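Local coordinates for dTDP Sugar Isomerase (Desulfovibrio desulfuricans subsp. desulfuricans str. G20, PDB 3EJK), which probably catalyses the 3,5-epimerisation of dTDP-4-dehydro-6-deoxy-alpha-D-glucose to dTDP-4-dehydro-beta-L-rhamnose, at residues 63-68 with 161-166; 56-61 with 124-129; 86-91 with 102-107. All coordinates share one frame; numbering follows the deposited sequence. Where two conformers were deposited one is given.

Contact 1 (63-68 with 161-166)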
# COMPACT_ATOMS: atom_id res chain seq x y z
N ARG A 63 -9.75 13.28 -11.17
CA ARG A 63 -10.85 13.27 -12.15
C ARG A 63 -10.64 12.25 -13.24
O ARG A 63 -11.42 12.19 -14.17
CB ARG A 63 -11.10 14.64 -12.79
CG ARG A 63 -11.23 15.79 -11.82
CD ARG A 63 -12.30 15.61 -10.81
NE ARG A 63 -12.27 16.71 -9.86
CZ ARG A 63 -13.09 17.76 -9.87
NH1 ARG A 63 -14.07 17.83 -10.76
NH2 ARG A 63 -12.96 18.70 -8.96
N ARG A 64 -9.58 11.47 -13.10
CA ARG A 64 -9.27 10.38 -14.02
C ARG A 64 -10.02 9.09 -13.64
O ARG A 64 -10.25 8.75 -12.47
CB ARG A 64 -7.76 10.13 -14.11
CG ARG A 64 -6.98 11.35 -14.66
CD ARG A 64 -7.47 11.82 -15.99
NE ARG A 64 -7.36 10.78 -17.00
CZ ARG A 64 -6.30 10.60 -17.77
NH1 ARG A 64 -5.26 11.39 -17.64
NH2 ARG A 64 -6.28 9.63 -18.67
N VAL A 65 -10.40 8.38 -14.69
CA VAL A 65 -11.18 7.13 -14.58
C VAL A 65 -10.42 5.89 -15.05
O VAL A 65 -9.75 5.90 -16.08
CB VAL A 65 -12.44 7.23 -15.46
CG1 VAL A 65 -13.25 5.93 -15.45
CG2 VAL A 65 -13.29 8.44 -15.03
N LYS A 66 -10.53 4.83 -14.26
CA LYS A 66 -10.00 3.51 -14.64
C LYS A 66 -11.13 2.51 -14.62
O LYS A 66 -11.55 2.01 -13.57
CB LYS A 66 -8.86 3.06 -13.73
CG LYS A 66 -7.62 3.92 -13.83
CD LYS A 66 -6.47 3.31 -13.03
CE LYS A 66 -5.17 4.08 -13.25
NZ LYS A 66 -3.96 3.32 -12.79
N ALA A 67 -11.66 2.24 -15.81
CA ALA A 67 -12.82 1.34 -15.95
C ALA A 67 -12.83 0.74 -17.36
O ALA A 67 -12.35 1.38 -18.28
CB ALA A 67 -14.10 2.13 -15.71
N TRP A 68 -13.33 -0.48 -17.57
CA TRP A 68 -13.88 -1.39 -16.58
C TRP A 68 -13.05 -2.64 -16.60
O TRP A 68 -12.46 -2.99 -17.62
CB TRP A 68 -15.30 -1.81 -16.96
CG TRP A 68 -16.32 -0.73 -16.97
CD1 TRP A 68 -16.70 0.03 -18.02
CD2 TRP A 68 -17.08 -0.29 -15.85
NE1 TRP A 68 -17.67 0.93 -17.64
CE2 TRP A 68 -17.91 0.76 -16.30
CE3 TRP A 68 -17.13 -0.65 -14.50
CZ2 TRP A 68 -18.80 1.41 -15.47
CZ3 TRP A 68 -18.01 -0.02 -13.68
CH2 TRP A 68 -18.85 1.00 -14.16
N PHE A 161 -23.52 2.18 -16.22
CA PHE A 161 -23.10 3.35 -15.47
C PHE A 161 -22.26 4.29 -16.32
O PHE A 161 -21.28 3.89 -16.93
CB PHE A 161 -22.31 2.97 -14.21
CG PHE A 161 -21.89 4.17 -13.39
CD1 PHE A 161 -22.75 4.71 -12.47
CD2 PHE A 161 -20.65 4.75 -13.57
CE1 PHE A 161 -22.38 5.82 -11.72
CE2 PHE A 161 -20.27 5.87 -12.83
CZ PHE A 161 -21.15 6.40 -11.89
N SER A 162 -22.64 5.56 -16.29
CA SER A 162 -21.97 6.60 -17.08
C SER A 162 -20.93 7.38 -16.30
O SER A 162 -21.24 8.26 -15.52
CB SER A 162 -22.99 7.58 -17.64
OG SER A 162 -22.35 8.59 -18.38
N TRP A 163 -19.68 7.06 -16.55
CA TRP A 163 -18.59 7.77 -15.90
C TRP A 163 -18.57 9.21 -16.34
O TRP A 163 -18.17 10.09 -15.60
CB TRP A 163 -17.22 7.15 -16.19
CG TRP A 163 -17.01 5.98 -15.36
CD1 TRP A 163 -17.01 4.68 -15.75
CD2 TRP A 163 -16.81 5.98 -13.94
NE1 TRP A 163 -16.80 3.87 -14.67
CE2 TRP A 163 -16.68 4.64 -13.54
CE3 TRP A 163 -16.74 6.99 -12.98
CZ2 TRP A 163 -16.49 4.28 -12.22
CZ3 TRP A 163 -16.54 6.62 -11.66
CH2 TRP A 163 -16.42 5.28 -11.29
N ALA A 164 -19.06 9.43 -17.55
CA ALA A 164 -19.03 10.79 -18.11
C ALA A 164 -19.98 11.68 -17.34
O ALA A 164 -19.82 12.90 -17.27
CB ALA A 164 -19.41 10.78 -19.57
N GLY A 165 -20.95 11.05 -16.72
CA GLY A 165 -21.98 11.77 -15.99
C GLY A 165 -21.70 11.86 -14.51
O GLY A 165 -22.40 12.54 -13.78
N ALA A 166 -20.65 11.18 -14.06
CA ALA A 166 -20.32 11.15 -12.61
C ALA A 166 -19.85 12.48 -12.04
O ALA A 166 -19.16 13.26 -12.68
CB ALA A 166 -19.28 10.07 -12.31
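V65 lays its CG1 methyl on the pyrrole part of W163 in a CH-pi contact: CG1 is 3.8 Å from the centroid of the five-membered ring of W163 and 11° off its normal. With CG1 anti to the backbone N (chi1 177°), this is the branch of V65 that reaches the indole. F161, from the same loop as W163, sends CE2 over the opposite face, so the indole is clamped between a methyl and a ring edge. The two tryptophans meet obliquely, the six-membered ring of W68 and the five-membered ring of W163 lying at 46° with centroids 4.8 Å apart. NE1 of W163 rides over the face of W68, 3.3 Å from its CZ2.

Apolar contacts fill in the rest. A67 CB packs on W163 CD1 at 3.9 Å, while CH2 of W68 packs on F161 CB at 4.0 Å. A polar atom, F161 O, lies near the W68 ring plane, at its edge. A cis peptide precedes W68.

No hydrogen bond crosses here. The loop 161-166 makes its own turn bonds, G165 N to S162 O and A166 N to W163 O. This C-terminal loop thus packs its aromatic side chains on strand 65-71 and covers part of the outer face of the five-stranded sheet of this cupin fold.

Contact 2 (56-61 with 124-129). With CIT (citric acid), chain C.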
# COMPACT_ATOMS: atom_id res chain seq x y z
N TYR A 56 -0.21 -4.63 -4.86
CA TYR A 56 0.20 -3.55 -5.76
C TYR A 56 -0.65 -2.30 -5.51
O TYR A 56 -1.67 -2.34 -4.84
CB TYR A 56 0.10 -3.93 -7.25
CG TYR A 56 -1.31 -4.02 -7.80
CD1 TYR A 56 -2.04 -5.19 -7.70
CD2 TYR A 56 -1.92 -2.92 -8.41
CE1 TYR A 56 -3.34 -5.28 -8.20
CE2 TYR A 56 -3.22 -2.99 -8.90
CZ TYR A 56 -3.92 -4.17 -8.79
OH TYR A 56 -5.20 -4.25 -9.27
N PHE A 57 -0.20 -1.23 -6.12
CA PHE A 57 -0.86 0.07 -6.07
C PHE A 57 -1.19 0.59 -7.44
O PHE A 57 -0.55 0.26 -8.45
CB PHE A 57 0.01 1.10 -5.37
CG PHE A 57 0.62 0.60 -4.12
CD1 PHE A 57 -0.16 0.38 -3.01
CD2 PHE A 57 1.97 0.30 -4.07
CE1 PHE A 57 0.40 -0.11 -1.85
CE2 PHE A 57 2.55 -0.19 -2.90
CZ PHE A 57 1.76 -0.40 -1.79
N SER A 58 -2.21 1.43 -7.43
CA SER A 58 -2.68 2.08 -8.62
C SER A 58 -2.89 3.55 -8.33
O SER A 58 -3.70 3.93 -7.48
CB SER A 58 -4.00 1.45 -9.10
OG SER A 58 -4.47 2.05 -10.29
N GLU A 59 -2.13 4.38 -9.04
CA GLU A 59 -2.29 5.81 -8.89
C GLU A 59 -3.37 6.24 -9.84
O GLU A 59 -3.47 5.75 -10.96
CB GLU A 59 -1.00 6.54 -9.20
CG GLU A 59 -1.18 8.02 -9.18
CD GLU A 59 0.14 8.75 -9.11
OE1 GLU A 59 0.83 8.89 -10.13
OE2 GLU A 59 0.47 9.21 -8.01
N VAL A 60 -4.24 7.11 -9.33
CA VAL A 60 -5.30 7.69 -10.14
C VAL A 60 -5.23 9.20 -9.97
O VAL A 60 -5.43 9.72 -8.88
CB VAL A 60 -6.70 7.17 -9.76
CG1 VAL A 60 -7.75 7.68 -10.76
CG2 VAL A 60 -6.71 5.65 -9.74
N LEU A 61 -4.89 9.88 -11.07
CA LEU A 61 -4.81 11.34 -11.05
C LEU A 61 -6.23 11.91 -10.91
O LEU A 61 -7.21 11.27 -11.30
CB LEU A 61 -4.13 11.88 -12.31
CG LEU A 61 -2.68 11.46 -12.47
CD1 LEU A 61 -2.11 12.11 -13.71
CD2 LEU A 61 -1.87 11.85 -11.26
N TYR A 124 -15.71 -3.90 -12.37
CA TYR A 124 -15.37 -2.74 -11.54
C TYR A 124 -14.65 -1.62 -12.29
O TYR A 124 -13.99 -1.81 -13.28
CB TYR A 124 -14.62 -3.13 -10.26
CG TYR A 124 -13.32 -3.87 -10.46
CD1 TYR A 124 -13.28 -5.25 -10.53
CD2 TYR A 124 -12.12 -3.18 -10.53
CE1 TYR A 124 -12.07 -5.93 -10.70
CE2 TYR A 124 -10.92 -3.83 -10.70
CZ TYR A 124 -10.89 -5.20 -10.78
OH TYR A 124 -9.68 -5.86 -10.94
N GLY A 125 -14.91 -0.43 -11.80
CA GLY A 125 -14.31 0.79 -12.31
C GLY A 125 -14.18 1.77 -11.16
O GLY A 125 -14.89 1.68 -10.16
N PHE A 126 -13.24 2.70 -11.29
CA PHE A 126 -13.06 3.71 -10.25
C PHE A 126 -12.41 4.97 -10.79
O PHE A 126 -11.74 4.95 -11.83
CB PHE A 126 -12.28 3.14 -9.05
CG PHE A 126 -10.96 2.50 -9.41
CD1 PHE A 126 -9.81 3.25 -9.49
CD2 PHE A 126 -10.88 1.14 -9.65
CE1 PHE A 126 -8.60 2.66 -9.80
CE2 PHE A 126 -9.68 0.55 -9.97
CZ PHE A 126 -8.53 1.31 -10.05
N ALA A 127 -12.66 6.05 -10.07
CA ALA A 127 -12.13 7.37 -10.41
C ALA A 127 -11.78 8.19 -9.19
O ALA A 127 -12.44 8.11 -8.16
CB ALA A 127 -13.13 8.13 -11.28
N ALA A 128 -10.74 9.00 -9.34
CA ALA A 128 -10.28 9.90 -8.29
C ALA A 128 -11.11 11.18 -8.30
O ALA A 128 -11.30 11.81 -9.33
CB ALA A 128 -8.78 10.24 -8.46
N THR A 129 -11.58 11.54 -7.12
CA THR A 129 -12.35 12.77 -6.93
C THR A 129 -11.47 13.88 -6.38
O THR A 129 -10.36 13.66 -5.88
CB THR A 129 -13.51 12.56 -5.94
OG1 THR A 129 -12.98 12.29 -4.65
CG2 THR A 129 -14.40 11.40 -6.37
C1 CIT C . -6.82 -4.79 -12.42
O1 CIT C . -7.63 -4.40 -11.55
O2 CIT C . -6.84 -5.98 -12.82
C2 CIT C . -5.78 -3.86 -12.98
C3 CIT C . -6.05 -2.41 -12.63
O7 CIT C . -5.82 -2.19 -11.20
C4 CIT C . -5.11 -1.60 -13.53
C5 CIT C . -4.88 -0.20 -13.04
O3 CIT C . -5.22 0.05 -11.88
O4 CIT C . -4.35 0.67 -13.79
C6 CIT C . -7.49 -2.03 -12.94
O5 CIT C . -8.12 -1.32 -12.15
O6 CIT C . -8.04 -2.42 -13.98
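V60 presses its CG2 methyl against the rim of F126, in the ring plane and 3.5 Å from CE1 of F126. The other branch, V60 CG1, reaches CB of A128 at 3.6 Å. Both are apolar contacts. A128 CB also lies against V60 O and L61 O in close van der Waals approaches. No hydrogen bond joins the segments: strands 56-60 and 124-128 belong to different sheets, their axes 7.7 Å apart at closest and inclined at 54°. F78 meets the F126 ring with planes at about 90°.

Toward the other end the strands diverge and a citrate, probably from the crystallisation liquor, bridges them by hydrogen bonds. Y124 OH donates to citrate O1 at 2.6 Å, with O1 in the tyrosine ring plane; S58 OG donates to O3 at 2.7 Å; Y56 OH and O7 are 2.9 Å apart. Y124 holds CG between its backbone N and carbonyl carbon (chi1 59°), a crowded position that carries the phenol out toward the citrate. F126 CE2 comes within 3.3 Å of citrate O5. H71, K69 and K66 add further bonds to the anion. Two sheets closing at one end around a polar, ligand-filled cleft are characteristic of the cupin beta-barrel, and the citrate probably marks the substrate pocket.

Contact 3 (86-91 with 102-107); sequences HVVLYD and LAQVTL
V87 and V105 exchange two backbone hydrogen bonds, V87 N to V105 O at 2.7 Å and V105 N to V87 O at 2.9 Å. L89 and A103 repeat the pattern two residues along, with L89 N to A103 O at 2.7 Å and A103 N to L89 O at 2.9 Å. The non-hydrogen-bonded pair V88-Q104 lies between them, and two more, H86-T106 and Y90-L102, flank them; CA-H...O contacts help to close the seam, and that from L102 CA to L89 O is 3.1 Å.

This is an antiparallel beta hairpin, and within the chain strand 102-108 forms one margin of the five-stranded sheet of the cupin barrel. At the loop end D91 grips the connection, salt-bridged to R93 and hydrogen-bonded to S96 and T98.

V87, L89, A103 and V105 share the face turned to the barrel interior, where V87 packs on L116 and F126, and L89 on I118. CB of L89 touches CB of A103, and V87 CG2 meets CD1 of L107, the next strand residue but one after V105, at 4.0 Å.

H86, V88, Y90, L102, Q104 and T106 occupy the other face. L102 keeps CG beside its backbone N (chi1 -63°) and brings CD2 across to its neighbours, 3.7 Å from Y90 CB and also against V88 CG1. The V88 and Q104 side chains lie side by side, CG2 of V88 against CG of Q104. H86 and T106 likewise point the same way, NE2 of H86 lying 3.3 Å from T106 OG1.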
# COMPACT_ATOMS: atom_id res chain seq x y z
N HIS A 86 -14.15 7.04 -6.15
CA HIS A 86 -15.50 6.55 -6.32
C HIS A 86 -15.38 5.25 -7.09
O HIS A 86 -14.81 5.22 -8.19
CB HIS A 86 -16.39 7.55 -7.06
CG HIS A 86 -16.92 8.63 -6.17
ND1 HIS A 86 -18.06 9.36 -6.46
CD2 HIS A 86 -16.51 9.05 -4.94
CE1 HIS A 86 -18.30 10.21 -5.48
NE2 HIS A 86 -17.38 10.04 -4.54
N VAL A 87 -15.85 4.18 -6.48
CA VAL A 87 -15.86 2.87 -7.11
C VAL A 87 -17.27 2.50 -7.51
O VAL A 87 -18.22 2.77 -6.78
CB VAL A 87 -15.34 1.75 -6.17
CG1 VAL A 87 -15.26 0.41 -6.94
CG2 VAL A 87 -13.99 2.10 -5.55
N VAL A 88 -17.41 1.91 -8.69
CA VAL A 88 -18.68 1.37 -9.11
C VAL A 88 -18.51 -0.08 -9.48
O VAL A 88 -17.58 -0.46 -10.20
CB VAL A 88 -19.30 2.12 -10.30
CG1 VAL A 88 -20.55 1.38 -10.78
CG2 VAL A 88 -19.62 3.58 -9.96
N LEU A 89 -19.43 -0.89 -8.97
CA LEU A 89 -19.44 -2.34 -9.22
C LEU A 89 -20.70 -2.66 -10.00
O LEU A 89 -21.74 -2.08 -9.76
CB LEU A 89 -19.45 -3.13 -7.90
CG LEU A 89 -18.34 -2.84 -6.88
CD1 LEU A 89 -18.40 -3.90 -5.77
CD2 LEU A 89 -17.01 -2.88 -7.55
N TYR A 90 -20.56 -3.55 -10.97
CA TYR A 90 -21.67 -4.02 -11.81
C TYR A 90 -21.70 -5.53 -11.90
O TYR A 90 -20.74 -6.16 -12.35
CB TYR A 90 -21.62 -3.43 -13.21
CG TYR A 90 -22.62 -4.11 -14.12
CD1 TYR A 90 -23.98 -4.02 -13.88
CD2 TYR A 90 -22.19 -4.86 -15.21
CE1 TYR A 90 -24.88 -4.65 -14.68
CE2 TYR A 90 -23.10 -5.48 -16.03
CZ TYR A 90 -24.44 -5.37 -15.76
OH TYR A 90 -25.34 -6.01 -16.56
N ASP A 91 -22.80 -6.09 -11.43
CA ASP A 91 -22.99 -7.54 -11.40
C ASP A 91 -23.49 -8.10 -12.73
O ASP A 91 -24.69 -8.12 -13.01
CB ASP A 91 -23.95 -7.92 -10.28
CG ASP A 91 -23.91 -9.39 -9.94
OD1 ASP A 91 -23.35 -10.17 -10.74
OD2 ASP A 91 -24.44 -9.74 -8.86
N LEU A 102 -26.01 -2.47 -9.63
CA LEU A 102 -24.82 -1.66 -9.32
C LEU A 102 -24.60 -1.48 -7.82
O LEU A 102 -25.52 -1.49 -7.02
CB LEU A 102 -24.95 -0.25 -9.90
CG LEU A 102 -25.04 -0.13 -11.42
CD1 LEU A 102 -25.34 1.31 -11.81
CD2 LEU A 102 -23.75 -0.62 -12.05
N ALA A 103 -23.34 -1.33 -7.47
CA ALA A 103 -22.96 -0.94 -6.11
C ALA A 103 -22.01 0.24 -6.28
O ALA A 103 -21.10 0.20 -7.11
CB ALA A 103 -22.31 -2.10 -5.33
N GLN A 104 -22.28 1.32 -5.56
CA GLN A 104 -21.42 2.51 -5.61
C GLN A 104 -20.85 2.76 -4.23
O GLN A 104 -21.55 2.77 -3.23
CB GLN A 104 -22.18 3.72 -6.14
CG GLN A 104 -22.85 3.45 -7.53
CD GLN A 104 -23.42 4.71 -8.20
OE1 GLN A 104 -22.74 5.72 -8.33
NE2 GLN A 104 -24.66 4.62 -8.65
N VAL A 105 -19.54 2.92 -4.18
CA VAL A 105 -18.85 3.15 -2.93
C VAL A 105 -17.79 4.23 -3.07
O VAL A 105 -17.20 4.43 -4.13
CB VAL A 105 -18.23 1.83 -2.38
CG1 VAL A 105 -17.21 2.12 -1.32
CG2 VAL A 105 -19.36 0.89 -1.86
N THR A 106 -17.60 4.92 -1.98
CA THR A 106 -16.60 5.99 -1.82
C THR A 106 -15.54 5.45 -0.90
O THR A 106 -15.85 4.92 0.19
CB THR A 106 -17.23 7.27 -1.21
OG1 THR A 106 -18.11 7.86 -2.17
CG2 THR A 106 -16.15 8.29 -0.83
N LEU A 107 -14.29 5.56 -1.33
CA LEU A 107 -13.14 5.10 -0.53
C LEU A 107 -12.11 6.19 -0.37
O LEU A 107 -11.69 6.84 -1.34
CB LEU A 107 -12.47 3.87 -1.16
CG LEU A 107 -13.28 2.56 -1.21
CD1 LEU A 107 -12.45 1.48 -1.89
CD2 LEU A 107 -13.72 2.11 0.19

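Overall arrangement
Each contact has at least one segment in the five-stranded sheet, and their centres are 11 to 12 Å apart. Strand 123-128 is its middle member and the link between them: K66 N bonds to F126 O at 2.7 Å, joining contact 1 to contact 2, and on its other side V88 N bonds to G125 O at 2.9 Å, joining contact 3. The loop 161-166 reaches beyond contact 1, F161 CE2 lying 3.7 Å from V88 CG2 of contact 3 on the outer face. K66 turns the opposite way, its NZ bonding to S58 OG, E59 O and the citrate of contact 2. Contacts 1 and 2 also touch the second subunit, whereas contact 3 does not.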